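Local coordinates for flavin reductase domain protein, FMN-binding (Shewanella baltica, PDB 3HMZ) that binds flavin mononucleotide and probably works as a flavin-dependent oxidoreductase that uses NAD or NADP as acceptor, at residues Val32-Arg37 with Met45-Cys50; Met79-Val84 with Leu123-Gly128; His94-Gln99 with Cys111-Phe116; Ala131-Lys136 with Ala152-Ala157. One frame throughout, in Å; residues are numbered along the deposited sequence.

Contact 1 of 4, residues Val32-Arg37 with Met45-Cys50; sequences VLVSAR and MAAAWC. With FMN (flavin mononucleotide), chain B.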
# COMPACT_ATOMS: atom_id res chain seq x y z
N VAL A 32 8.02 3.53 -1.00
CA VAL A 32 8.52 4.42 -2.02
C VAL A 32 9.48 5.45 -1.47
O VAL A 32 9.64 5.57 -0.25
CB VAL A 32 7.36 5.15 -2.74
CG1 VAL A 32 6.35 4.13 -3.29
CG2 VAL A 32 6.62 6.13 -1.81
N LEU A 33 10.14 6.14 -2.39
CA LEU A 33 10.88 7.37 -2.05
C LEU A 33 10.07 8.54 -2.58
O LEU A 33 9.58 8.52 -3.70
CB LEU A 33 12.30 7.39 -2.62
CG LEU A 33 13.12 6.15 -2.39
CD1 LEU A 33 14.47 6.33 -3.11
CD2 LEU A 33 13.29 5.78 -0.93
N VAL A 34 9.91 9.56 -1.75
CA VAL A 34 9.23 10.81 -2.10
C VAL A 34 10.33 11.85 -2.29
O VAL A 34 11.15 12.08 -1.40
CB VAL A 34 8.25 11.30 -0.99
CG1 VAL A 34 7.47 12.56 -1.46
CG2 VAL A 34 7.33 10.13 -0.54
N SER A 35 10.38 12.45 -3.47
CA SER A 35 11.33 13.55 -3.71
C SER A 35 10.62 14.82 -4.13
O SER A 35 9.56 14.80 -4.77
CB SER A 35 12.37 13.12 -4.72
OG SER A 35 11.76 12.82 -5.97
N ALA A 36 11.27 15.95 -3.82
CA ALA A 36 10.69 17.25 -4.10
C ALA A 36 11.78 18.30 -4.13
O ALA A 36 12.88 18.07 -3.61
CB ALA A 36 9.58 17.61 -3.04
N ARG A 37 11.43 19.42 -4.75
CA ARG A 37 12.30 20.57 -4.88
C ARG A 37 11.60 21.85 -4.44
O ARG A 37 10.45 22.07 -4.77
CB ARG A 37 12.67 20.70 -6.34
CG ARG A 37 13.65 21.84 -6.68
CD ARG A 37 14.00 21.77 -8.14
NE ARG A 37 14.87 20.61 -8.40
CZ ARG A 37 15.30 20.18 -9.58
NH1 ARG A 37 14.96 20.76 -10.71
NH2 ARG A 37 16.11 19.14 -9.61
N MSE A 45 12.82 11.53 0.92
CA MSE A 45 12.51 10.76 2.12
C MSE A 45 11.86 9.42 1.73
O MSE A 45 11.50 9.23 0.57
CB MSE A 45 11.56 11.52 3.06
CG MSE A 45 10.18 11.83 2.46
SE MSE A 45 8.95 12.56 3.73
CE MSE A 45 7.78 11.06 3.99
N ALA A 46 11.75 8.53 2.71
CA ALA A 46 11.07 7.24 2.52
C ALA A 46 9.61 7.39 2.96
O ALA A 46 9.30 8.08 3.95
CB ALA A 46 11.74 6.13 3.29
N ALA A 47 8.71 6.76 2.21
CA ALA A 47 7.29 6.67 2.59
C ALA A 47 6.73 5.28 2.33
O ALA A 47 6.69 4.83 1.18
CB ALA A 47 6.42 7.72 1.87
N ALA A 48 6.34 4.58 3.40
CA ALA A 48 5.57 3.36 3.25
C ALA A 48 4.10 3.66 2.93
O ALA A 48 3.43 2.85 2.28
CB ALA A 48 5.64 2.51 4.50
N TRP A 49 3.59 4.82 3.39
CA TRP A 49 2.15 5.10 3.31
C TRP A 49 1.76 5.89 2.08
O TRP A 49 1.24 6.98 2.16
CB TRP A 49 1.67 5.73 4.61
CG TRP A 49 1.87 4.87 5.81
CD1 TRP A 49 2.27 3.57 5.85
CD2 TRP A 49 1.63 5.24 7.16
NE1 TRP A 49 2.35 3.10 7.16
CE2 TRP A 49 1.94 4.11 7.98
CE3 TRP A 49 1.17 6.42 7.78
CZ2 TRP A 49 1.83 4.16 9.36
CZ3 TRP A 49 1.07 6.45 9.15
CH2 TRP A 49 1.39 5.33 9.92
N CYS A 50 2.04 5.30 0.93
CA CYS A 50 1.74 5.84 -0.38
C CYS A 50 0.89 4.79 -1.10
O CYS A 50 1.26 3.65 -1.11
CB CYS A 50 3.02 6.10 -1.16
SG CYS A 50 2.68 6.75 -2.83
N1 FMN B . 7.30 9.42 7.04
C2 FMN B . 6.07 9.85 6.60
O2 FMN B . 5.72 11.01 6.85
N3 FMN B . 5.28 8.98 5.88
C4 FMN B . 5.63 7.70 5.60
O4 FMN B . 4.83 6.97 4.96
C4A FMN B . 6.89 7.27 6.07
N5 FMN B . 7.34 5.99 5.82
C5A FMN B . 8.64 5.59 6.09
C6 FMN B . 9.13 4.35 5.66
C7 FMN B . 10.43 3.95 5.95
C7M FMN B . 10.94 2.63 5.47
C8 FMN B . 11.25 4.80 6.69
C8M FMN B . 12.67 4.40 7.05
C9 FMN B . 10.75 6.03 7.10
C9A FMN B . 9.47 6.46 6.83
N10 FMN B . 8.96 7.70 7.22
C10 FMN B . 7.72 8.13 6.79
C1' FMN B . 9.83 8.73 7.91
C2' FMN B . 10.48 9.76 6.98
O2' FMN B . 11.03 9.16 5.80
C3' FMN B . 11.56 10.44 7.82
O3' FMN B . 10.93 11.17 8.87
C4' FMN B . 12.55 11.28 6.99
O4' FMN B . 13.71 11.45 7.80
C5' FMN B . 12.02 12.64 6.56
O5' FMN B . 13.08 13.31 5.88
P FMN B . 12.98 14.88 5.59
O1P FMN B . 14.36 15.22 5.06
O2P FMN B . 11.86 15.16 4.62
O3P FMN B . 12.69 15.58 6.90

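Contact 2 of 4, residues Met79-Val84 with Leu123-Gly128; sequences MFVIQV and LPFVAG. With EDO (1,2-ethanediol), chain E.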
# COMPACT_ATOMS: atom_id res chain seq x y z
N MSE A 79 4.45 20.02 -6.19
CA MSE A 79 4.93 18.97 -7.09
C MSE A 79 5.88 18.04 -6.34
O MSE A 79 6.59 18.46 -5.45
CB MSE A 79 5.73 19.58 -8.24
CG MSE A 79 5.00 20.53 -9.17
SE MSE A 79 3.74 19.62 -10.32
CE MSE A 79 4.81 18.26 -11.18
N PHE A 80 5.90 16.77 -6.75
CA PHE A 80 6.83 15.81 -6.18
C PHE A 80 6.92 14.60 -7.10
O PHE A 80 6.15 14.46 -8.05
CB PHE A 80 6.46 15.42 -4.74
CG PHE A 80 5.06 14.86 -4.58
CD1 PHE A 80 3.96 15.71 -4.39
CD2 PHE A 80 4.86 13.49 -4.51
CE1 PHE A 80 2.70 15.22 -4.20
CE2 PHE A 80 3.58 12.98 -4.30
CZ PHE A 80 2.49 13.85 -4.14
N VAL A 81 7.89 13.74 -6.79
CA VAL A 81 8.05 12.48 -7.50
C VAL A 81 7.91 11.36 -6.45
O VAL A 81 8.41 11.44 -5.31
CB VAL A 81 9.40 12.33 -8.24
CG1 VAL A 81 9.54 10.93 -8.90
CG2 VAL A 81 9.59 13.46 -9.28
N ILE A 82 7.17 10.33 -6.86
CA ILE A 82 7.07 9.05 -6.12
C ILE A 82 7.84 8.05 -6.97
O ILE A 82 7.62 7.93 -8.17
CB ILE A 82 5.62 8.59 -5.95
CG1 ILE A 82 4.85 9.57 -5.05
CG2 ILE A 82 5.53 7.15 -5.40
CD1 ILE A 82 5.40 9.68 -3.63
N GLN A 83 8.77 7.36 -6.35
CA GLN A 83 9.58 6.38 -7.06
C GLN A 83 9.76 5.13 -6.23
O GLN A 83 9.74 5.17 -5.01
CB GLN A 83 10.92 6.98 -7.52
CG GLN A 83 11.75 7.68 -6.44
CD GLN A 83 11.86 9.15 -6.65
OE1 GLN A 83 12.54 9.55 -7.61
NE2 GLN A 83 11.24 9.95 -5.77
N VAL A 84 9.92 4.01 -6.93
CA VAL A 84 9.97 2.69 -6.33
C VAL A 84 11.41 2.24 -6.20
O VAL A 84 12.05 1.92 -7.21
CB VAL A 84 9.15 1.69 -7.19
CG1 VAL A 84 9.16 0.32 -6.55
CG2 VAL A 84 7.67 2.16 -7.37
N LEU A 123 11.91 18.83 -11.30
CA LEU A 123 11.85 17.85 -10.25
C LEU A 123 13.07 16.95 -10.18
O LEU A 123 13.65 16.64 -11.20
CB LEU A 123 10.64 16.92 -10.45
CG LEU A 123 9.25 17.51 -10.16
CD1 LEU A 123 8.11 16.66 -10.74
CD2 LEU A 123 9.11 17.82 -8.69
N PRO A 124 13.40 16.50 -8.96
CA PRO A 124 14.48 15.53 -8.78
C PRO A 124 13.94 14.10 -8.82
O PRO A 124 12.95 13.80 -8.13
CB PRO A 124 15.00 15.85 -7.39
CG PRO A 124 13.79 16.35 -6.64
CD PRO A 124 12.88 16.94 -7.65
N PHE A 125 14.57 13.26 -9.62
CA PHE A 125 14.26 11.84 -9.72
C PHE A 125 15.46 11.06 -9.15
O PHE A 125 16.63 11.45 -9.39
CB PHE A 125 14.05 11.44 -11.17
CG PHE A 125 12.82 12.02 -11.80
CD1 PHE A 125 12.77 13.34 -12.22
CD2 PHE A 125 11.70 11.24 -11.99
CE1 PHE A 125 11.61 13.85 -12.81
CE2 PHE A 125 10.58 11.72 -12.61
CZ PHE A 125 10.53 13.06 -13.02
N VAL A 126 15.21 9.97 -8.44
CA VAL A 126 16.27 9.18 -7.82
C VAL A 126 16.79 8.12 -8.77
O VAL A 126 16.05 7.24 -9.22
CB VAL A 126 15.83 8.59 -6.47
CG1 VAL A 126 16.95 7.75 -5.85
CG2 VAL A 126 15.31 9.71 -5.49
N ALA A 127 18.07 8.19 -9.09
CA ALA A 127 18.73 7.18 -9.92
C ALA A 127 18.72 5.81 -9.25
O ALA A 127 18.84 5.72 -8.02
CB ALA A 127 20.21 7.57 -10.21
N GLY A 128 18.52 4.77 -10.04
CA GLY A 128 18.58 3.39 -9.58
C GLY A 128 17.24 2.77 -9.23
O GLY A 128 17.16 1.56 -9.01
C1 EDO E . 18.65 6.44 -14.91
O1 EDO E . 18.48 7.82 -15.30
C2 EDO E . 18.24 6.30 -13.46
O2 EDO E . 18.43 5.01 -12.91

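Contact 3 of 4, residues His94-Gln99 with Cys111-Phe116; sequences HRVGSQ and CGVELF. With FMN (flavin mononucleotide), chain B; EDO (1,2-ethanediol), chain F.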
# COMPACT_ATOMS: atom_id res chain seq x y z
N HIS A 94 16.42 3.16 3.86
CA HIS A 94 16.37 3.30 5.30
C HIS A 94 17.01 4.61 5.77
O HIS A 94 16.47 5.28 6.64
CB HIS A 94 17.02 2.09 5.96
CG HIS A 94 16.75 2.02 7.42
ND1 HIS A 94 17.70 2.41 8.32
CD2 HIS A 94 15.63 1.77 8.14
CE1 HIS A 94 17.22 2.30 9.55
NE2 HIS A 94 15.96 1.91 9.47
N ARG A 95 18.11 4.99 5.12
CA ARG A 95 18.84 6.21 5.50
C ARG A 95 18.03 7.46 5.25
O ARG A 95 17.97 8.34 6.12
CB ARG A 95 20.18 6.31 4.78
CG ARG A 95 21.22 5.34 5.29
CD ARG A 95 22.53 5.53 4.52
NE ARG A 95 23.49 4.50 4.86
CZ ARG A 95 24.78 4.54 4.53
NH1 ARG A 95 25.27 5.57 3.89
NH2 ARG A 95 25.57 3.54 4.88
N VAL A 96 17.42 7.57 4.06
CA VAL A 96 16.61 8.78 3.77
C VAL A 96 15.36 8.87 4.63
O VAL A 96 14.80 9.95 4.78
CB VAL A 96 16.23 8.96 2.28
CG1 VAL A 96 17.53 9.07 1.41
CG2 VAL A 96 15.33 7.84 1.78
N GLY A 97 14.96 7.73 5.20
CA GLY A 97 13.86 7.67 6.14
C GLY A 97 14.26 7.76 7.61
O GLY A 97 13.39 7.64 8.48
N SER A 98 15.55 7.97 7.87
CA SER A 98 16.09 8.03 9.23
C SER A 98 16.87 9.31 9.52
O SER A 98 17.40 9.47 10.63
CB SER A 98 16.98 6.82 9.46
OG SER A 98 16.31 5.60 9.28
N GLN A 99 16.93 10.21 8.54
CA GLN A 99 17.67 11.48 8.61
C GLN A 99 16.83 12.57 7.98
O GLN A 99 16.23 12.31 6.94
CB GLN A 99 18.96 11.31 7.77
CG GLN A 99 19.91 10.23 8.30
CD GLN A 99 21.12 9.98 7.43
OE1 GLN A 99 21.61 10.87 6.76
NE2 GLN A 99 21.60 8.74 7.43
N CYS A 111 23.40 10.02 2.29
CA CYS A 111 22.54 8.87 2.10
C CYS A 111 22.85 8.13 0.79
O CYS A 111 22.27 7.09 0.54
CB CYS A 111 21.06 9.30 2.12
SG CYS A 111 20.45 9.85 3.73
N GLY A 112 23.78 8.64 -0.04
CA GLY A 112 24.16 8.00 -1.31
C GLY A 112 23.12 8.18 -2.40
O GLY A 112 23.05 7.35 -3.30
N VAL A 113 22.35 9.28 -2.35
CA VAL A 113 21.31 9.53 -3.32
C VAL A 113 21.86 10.30 -4.51
O VAL A 113 22.33 11.43 -4.35
CB VAL A 113 20.17 10.37 -2.71
CG1 VAL A 113 19.10 10.73 -3.76
CG2 VAL A 113 19.54 9.60 -1.51
N GLU A 114 21.74 9.71 -5.69
CA GLU A 114 22.10 10.31 -6.97
C GLU A 114 20.80 10.73 -7.66
O GLU A 114 19.91 9.91 -7.82
CB GLU A 114 22.90 9.35 -7.85
CG GLU A 114 23.20 9.89 -9.23
CD GLU A 114 23.83 8.88 -10.11
OE1 GLU A 114 24.69 8.15 -9.63
OE2 GLU A 114 23.46 8.83 -11.31
N LEU A 115 20.69 12.00 -8.01
CA LEU A 115 19.50 12.55 -8.63
C LEU A 115 19.70 12.82 -10.14
O LEU A 115 20.82 13.07 -10.62
CB LEU A 115 19.10 13.88 -7.99
CG LEU A 115 18.76 13.80 -6.51
CD1 LEU A 115 18.52 15.21 -5.97
CD2 LEU A 115 17.56 12.87 -6.25
N PHE A 116 18.60 12.80 -10.87
CA PHE A 116 18.55 13.19 -12.27
C PHE A 116 17.27 13.92 -12.56
O PHE A 116 16.36 13.95 -11.74
CB PHE A 116 18.75 11.99 -13.20
CG PHE A 116 17.60 10.97 -13.22
CD1 PHE A 116 17.47 9.99 -12.26
CD2 PHE A 116 16.65 11.01 -14.23
CE1 PHE A 116 16.42 9.06 -12.31
CE2 PHE A 116 15.61 10.10 -14.31
CZ PHE A 116 15.49 9.10 -13.33
N1 FMN B . 7.30 9.42 7.04
C2 FMN B . 6.07 9.85 6.60
O2 FMN B . 5.72 11.01 6.85
N3 FMN B . 5.28 8.98 5.88
C4 FMN B . 5.63 7.70 5.60
O4 FMN B . 4.83 6.97 4.96
C4A FMN B . 6.89 7.27 6.07
N5 FMN B . 7.34 5.99 5.82
C5A FMN B . 8.64 5.59 6.09
C6 FMN B . 9.13 4.35 5.66
C7 FMN B . 10.43 3.95 5.95
C7M FMN B . 10.94 2.63 5.47
C8 FMN B . 11.25 4.80 6.69
C8M FMN B . 12.67 4.40 7.05
C9 FMN B . 10.75 6.03 7.10
C9A FMN B . 9.47 6.46 6.83
N10 FMN B . 8.96 7.70 7.22
C10 FMN B . 7.72 8.13 6.79
C1' FMN B . 9.83 8.73 7.91
C2' FMN B . 10.48 9.76 6.98
O2' FMN B . 11.03 9.16 5.80
C3' FMN B . 11.56 10.44 7.82
O3' FMN B . 10.93 11.17 8.87
C4' FMN B . 12.55 11.28 6.99
O4' FMN B . 13.71 11.45 7.80
C5' FMN B . 12.02 12.64 6.56
O5' FMN B . 13.08 13.31 5.88
P FMN B . 12.98 14.88 5.59
O1P FMN B . 14.36 15.22 5.06
O2P FMN B . 11.86 15.16 4.62
O3P FMN B . 12.69 15.58 6.90
C1 EDO F . 24.43 3.46 -0.37
O1 EDO F . 25.37 4.39 -0.94
C2 EDO F . 23.15 4.20 0.01
O2 EDO F . 23.31 4.86 1.24

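Contact 4 of 4, residues Ala131-Lys136 with Ala152-Ala157; sequences AWLACK and AEVIGA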
# COMPACT_ATOMS: atom_id res chain seq x y z
N ALA A 131 10.98 2.58 -10.98
CA ALA A 131 9.86 3.31 -11.56
C ALA A 131 9.73 4.65 -10.88
O ALA A 131 10.11 4.80 -9.71
CB ALA A 131 8.55 2.49 -11.38
N TRP A 132 9.19 5.62 -11.64
CA TRP A 132 9.01 6.99 -11.18
C TRP A 132 7.67 7.52 -11.67
O TRP A 132 7.28 7.26 -12.81
CB TRP A 132 10.10 7.90 -11.75
CG TRP A 132 11.52 7.46 -11.51
CD1 TRP A 132 12.36 7.91 -10.54
CD2 TRP A 132 12.26 6.51 -12.29
NE1 TRP A 132 13.57 7.28 -10.63
CE2 TRP A 132 13.54 6.40 -11.69
CE3 TRP A 132 11.97 5.71 -13.38
CZ2 TRP A 132 14.51 5.57 -12.19
CZ3 TRP A 132 12.92 4.90 -13.88
CH2 TRP A 132 14.18 4.82 -13.28
N LEU A 133 7.00 8.28 -10.79
CA LEU A 133 5.73 8.90 -11.07
C LEU A 133 5.84 10.39 -10.71
O LEU A 133 6.07 10.73 -9.53
CB LEU A 133 4.61 8.24 -10.28
CG LEU A 133 4.38 6.72 -10.48
CD1 LEU A 133 5.27 5.83 -9.61
CD2 LEU A 133 2.89 6.37 -10.23
N ALA A 134 5.69 11.27 -11.70
CA ALA A 134 5.67 12.74 -11.49
C ALA A 134 4.26 13.11 -11.02
O ALA A 134 3.28 12.73 -11.66
CB ALA A 134 6.03 13.45 -12.73
N CYS A 135 4.18 13.86 -9.92
CA CYS A 135 2.92 14.14 -9.24
C CYS A 135 2.69 15.63 -9.03
O CYS A 135 3.60 16.37 -8.68
CB CYS A 135 2.91 13.47 -7.87
SG CYS A 135 3.06 11.67 -7.92
N LYS A 136 1.44 16.02 -9.26
CA LYS A 136 0.98 17.39 -9.05
C LYS A 136 -0.02 17.33 -7.90
O LYS A 136 -1.07 16.69 -8.01
CB LYS A 136 0.31 17.95 -10.29
CG LYS A 136 -0.19 19.42 -10.15
CD LYS A 136 -0.91 19.82 -11.40
CE LYS A 136 -1.34 21.28 -11.29
NZ LYS A 136 -2.17 21.68 -12.47
N ALA A 152 -2.52 13.54 -4.99
CA ALA A 152 -1.92 14.09 -6.19
C ALA A 152 -2.37 13.43 -7.46
O ALA A 152 -2.68 12.24 -7.45
CB ALA A 152 -0.36 14.03 -6.12
N GLU A 153 -2.35 14.20 -8.55
CA GLU A 153 -2.55 13.63 -9.87
C GLU A 153 -1.17 13.19 -10.38
O GLU A 153 -0.18 13.90 -10.23
CB GLU A 153 -3.21 14.62 -10.82
CG GLU A 153 -3.15 14.28 -12.29
CD GLU A 153 -4.28 14.96 -13.09
OE1 GLU A 153 -4.87 15.97 -12.58
OE2 GLU A 153 -4.61 14.44 -14.17
N VAL A 154 -1.13 12.02 -10.99
CA VAL A 154 0.12 11.51 -11.61
C VAL A 154 0.06 12.05 -13.05
O VAL A 154 -0.90 11.76 -13.81
CB VAL A 154 0.18 10.00 -11.58
CG1 VAL A 154 1.36 9.51 -12.42
CG2 VAL A 154 0.26 9.51 -10.12
N ILE A 155 1.05 12.87 -13.39
CA ILE A 155 1.14 13.51 -14.71
C ILE A 155 2.15 12.91 -15.66
O ILE A 155 2.24 13.32 -16.82
CB ILE A 155 1.37 15.07 -14.55
CG1 ILE A 155 2.71 15.38 -13.88
CG2 ILE A 155 0.18 15.67 -13.73
CD1 ILE A 155 3.05 16.91 -13.80
N GLY A 156 2.96 11.98 -15.16
CA GLY A 156 3.93 11.30 -15.97
C GLY A 156 4.42 10.08 -15.22
O GLY A 156 4.44 10.10 -13.98
N ALA A 157 4.77 9.02 -15.96
CA ALA A 157 5.25 7.78 -15.35
C ALA A 157 6.26 7.13 -16.25
O ALA A 157 6.12 7.17 -17.49
CB ALA A 157 4.07 6.86 -15.05

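Contact 1 of 4, residues Val32-Arg37 with Met45-Cys50
The β hairpin of strands 32-38 and 41-55 meets here through V32-V34 and M45-A47, and residues 45-49 form part of the FMN pocket. V32 with A47 and V34 with M45 are antiparallel hydrogen-bonded pairs, with L33 and A46 as the non-hydrogen-bonded pair between. V32 N reaches A47 O at 2.9 Å, and V34 N reaches M45 O at 2.8 Å; each is reciprocated. On one face V34 CG2 presses on A47 CB at 3.5 Å, while V34 CB lies against CG of selenomethionine M45. With V32 CG1 anti to the carbonyl carbon (chi1 -54°), CG2 falls between the backbone N and the carbonyl carbon, 3.7 Å from C50 CB. I82 of strand 79-84 packs on V32, V34 and C50. The M45 chain bends at chi3 (-107°) and sets CE over the face of the flavin pyrimidine ring, 3.3 Å from FMN C2. L33 and A46 point to the other face of the sheet, where L33 meets helix 90-96 and A46 CB lies near FMN C7 and C8. Within 45-50 the bonds to FMN all come from the backbone. A48 N donates to FMN N5 at 3.0 Å (162° at the hydrogen), W49 N donates to FMN O4 at 2.9 Å, and A46 O takes the bond from the ribityl O2' at 2.8 Å. W49 NE1 bonds to N27 of the second subunit. Amides of the turn after a hairpin strand, bonded to flavin N5 and O4, fit the FMN site of split β-barrel flavin reductases.

Contact 2 of 4, residues Met79-Val84 with Leu123-Gly128
Segments 79-84 and 123-128 run nearly parallel, their end-to-end directions 15° apart, but V81 CA and F125 CA are still 6.6 Å apart, and side chains rather than paired backbones bring the segments together. Q83 makes the polar link: V126 N donates to its OE1 at 2.8 Å, with 159° at the hydrogen and the donor above the plane of the amide carbonyl. CG of Q83 sits between its backbone N and carbonyl carbon (chi1 52°) and the chain bends again at chi2, laying the amide across V126, whose CG2 is 3.5 Å from OE1. The other end of that amide is also held, NE2 bonding to S35 OG and L33 O, so both ends fix its rotation in a buried place. V81 serves the apolar part. Its CG2 stands over the middle of one face of the F125 ring, 3.9 Å from the centroid in a CH-pi contact, and touches L123 CB on another flank; CG1 meets the ring atom F125 CD2 at 3.8 Å. Next to L123, P124 O lies 3.6 Å from V81 CG2 and accepts from S35 OG. V81 and Q83 project from the outer side of strand 79-84, while F80 and I82 turn to the opposite side, towards C135. The contact thus lays the short two-stranded ribbon of 115-116 and 125-126 over the outside of the split β-barrel, with Q83 as a side-chain bridge.

Contact 3 of 4, residues His94-Gln99 with Cys111-Phe116
V96 and V113 cross at about a right angle, and V96 CG1 is the methyl that fills the junction: it lies 3.6 Å from V113 CG2 and equally 3.6 Å from C111 CB. The torsion of V96 (chi1 -60°) swings CG1 away from its carbonyl carbon and points it at this pair, while CG2 turns to the hairpin strand and approaches A46 N. C111 is the hub of the second segment. Its CB faces V96, whereas SG lies 3.7 Å from R95 CB; the carboxamide of Q99 also comes close to SG, but R95 and Q99 each have two conformers and their positions are less certain. G112, with positive phi, is the first residue to leave the short helix before it, in a Schellman motif. Beside that turn a 1,2-ethanediol, probably from the crystallisation liquor, donates to C111 O at 2.6 Å and sets its O2 over one face of the R95 guanidinium. Across the segment from C111 lies the cofactor. Q99 O accepts from the ribityl O4' at 2.8 Å, and G97, which has no side chain, brings its CA to 3.2 Å from FMN O2'. K107 adds a tie, bonding through NZ to V96 O and weakly to Q99 O. V96 therefore wedges the end of helix 90-96 between the end of helix 107-111 and strand 41-55, where V113 rests on V44; beyond V113 the chain becomes strand 115-116, which pairs with 125-126.

Contact 4 of 4, residues Ala131-Lys136 with Ala152-Ala157
C135 and V154 form the tight side of this antiparallel pairing between strands 131-138 and 149-160, with K136, E153 and I155 on the more open side. On the tight side C135 CB meets A152 CB at 3.8 Å and C135 SG lies 4.2 Å from V154 CG2. V154 sets both methyls obliquely against L133: CG1 comes 4.1 Å from L133 CB, and CG2 touches both L133 CD2 and the cysteine sulfur. L60 of strand 58-63 and F80 close over this apolar group. The pairing is interrupted between A134 and C135 by a classic β bulge, in which I155 and G156 both face A134. A134 N donates to G156 O at 2.9 Å, but A134 O accepts from I155 N at 2.8 Å, shifting the register by one residue. With CG1 between its backbone N and carbonyl carbon (chi1 65°), I155 lays that branch 4.0 Å from A134 CB, while CG2 brushes K136 CB. Further along, K136 N donates to E153 O at 2.8 Å, an almost straight bond (170° at the hydrogen). Here the side chains diverge: K136 is fully extended with its end leading away, and K136 NZ stays 6.3 Å from E153 OE1 in the modelled conformer. The chemistry is thus carried by backbone hydrogen bonds and small or branched apolar groups, and any attraction between the lysine and glutamate charges is probably long-range and slight.

Contacts 1 and 3 both line the FMN pocket, their centres 10 Å apart, and they touch where V96 CG2 lies 4.0 Å from L33 CD2. Contact 2 touches each of the other three. Towards contact 1, L33 N and Q83 O are 2.8 Å apart, a probable hydrogen bond. Towards contact 4, I82 O lies 2.7 Å from L133 N, again probably bonded, and towards contact 3, F125 O lies 2.8 Å from F116 N. Contacts 1, 2 and 4 follow one another across the barrel sheet. The C135 side chain of contact 4 is about 14 Å from FMN. Contacts 3 and 4 have centres about 20 Å apart, yet F116 CZ meets W132 CE2 at 3.7 Å.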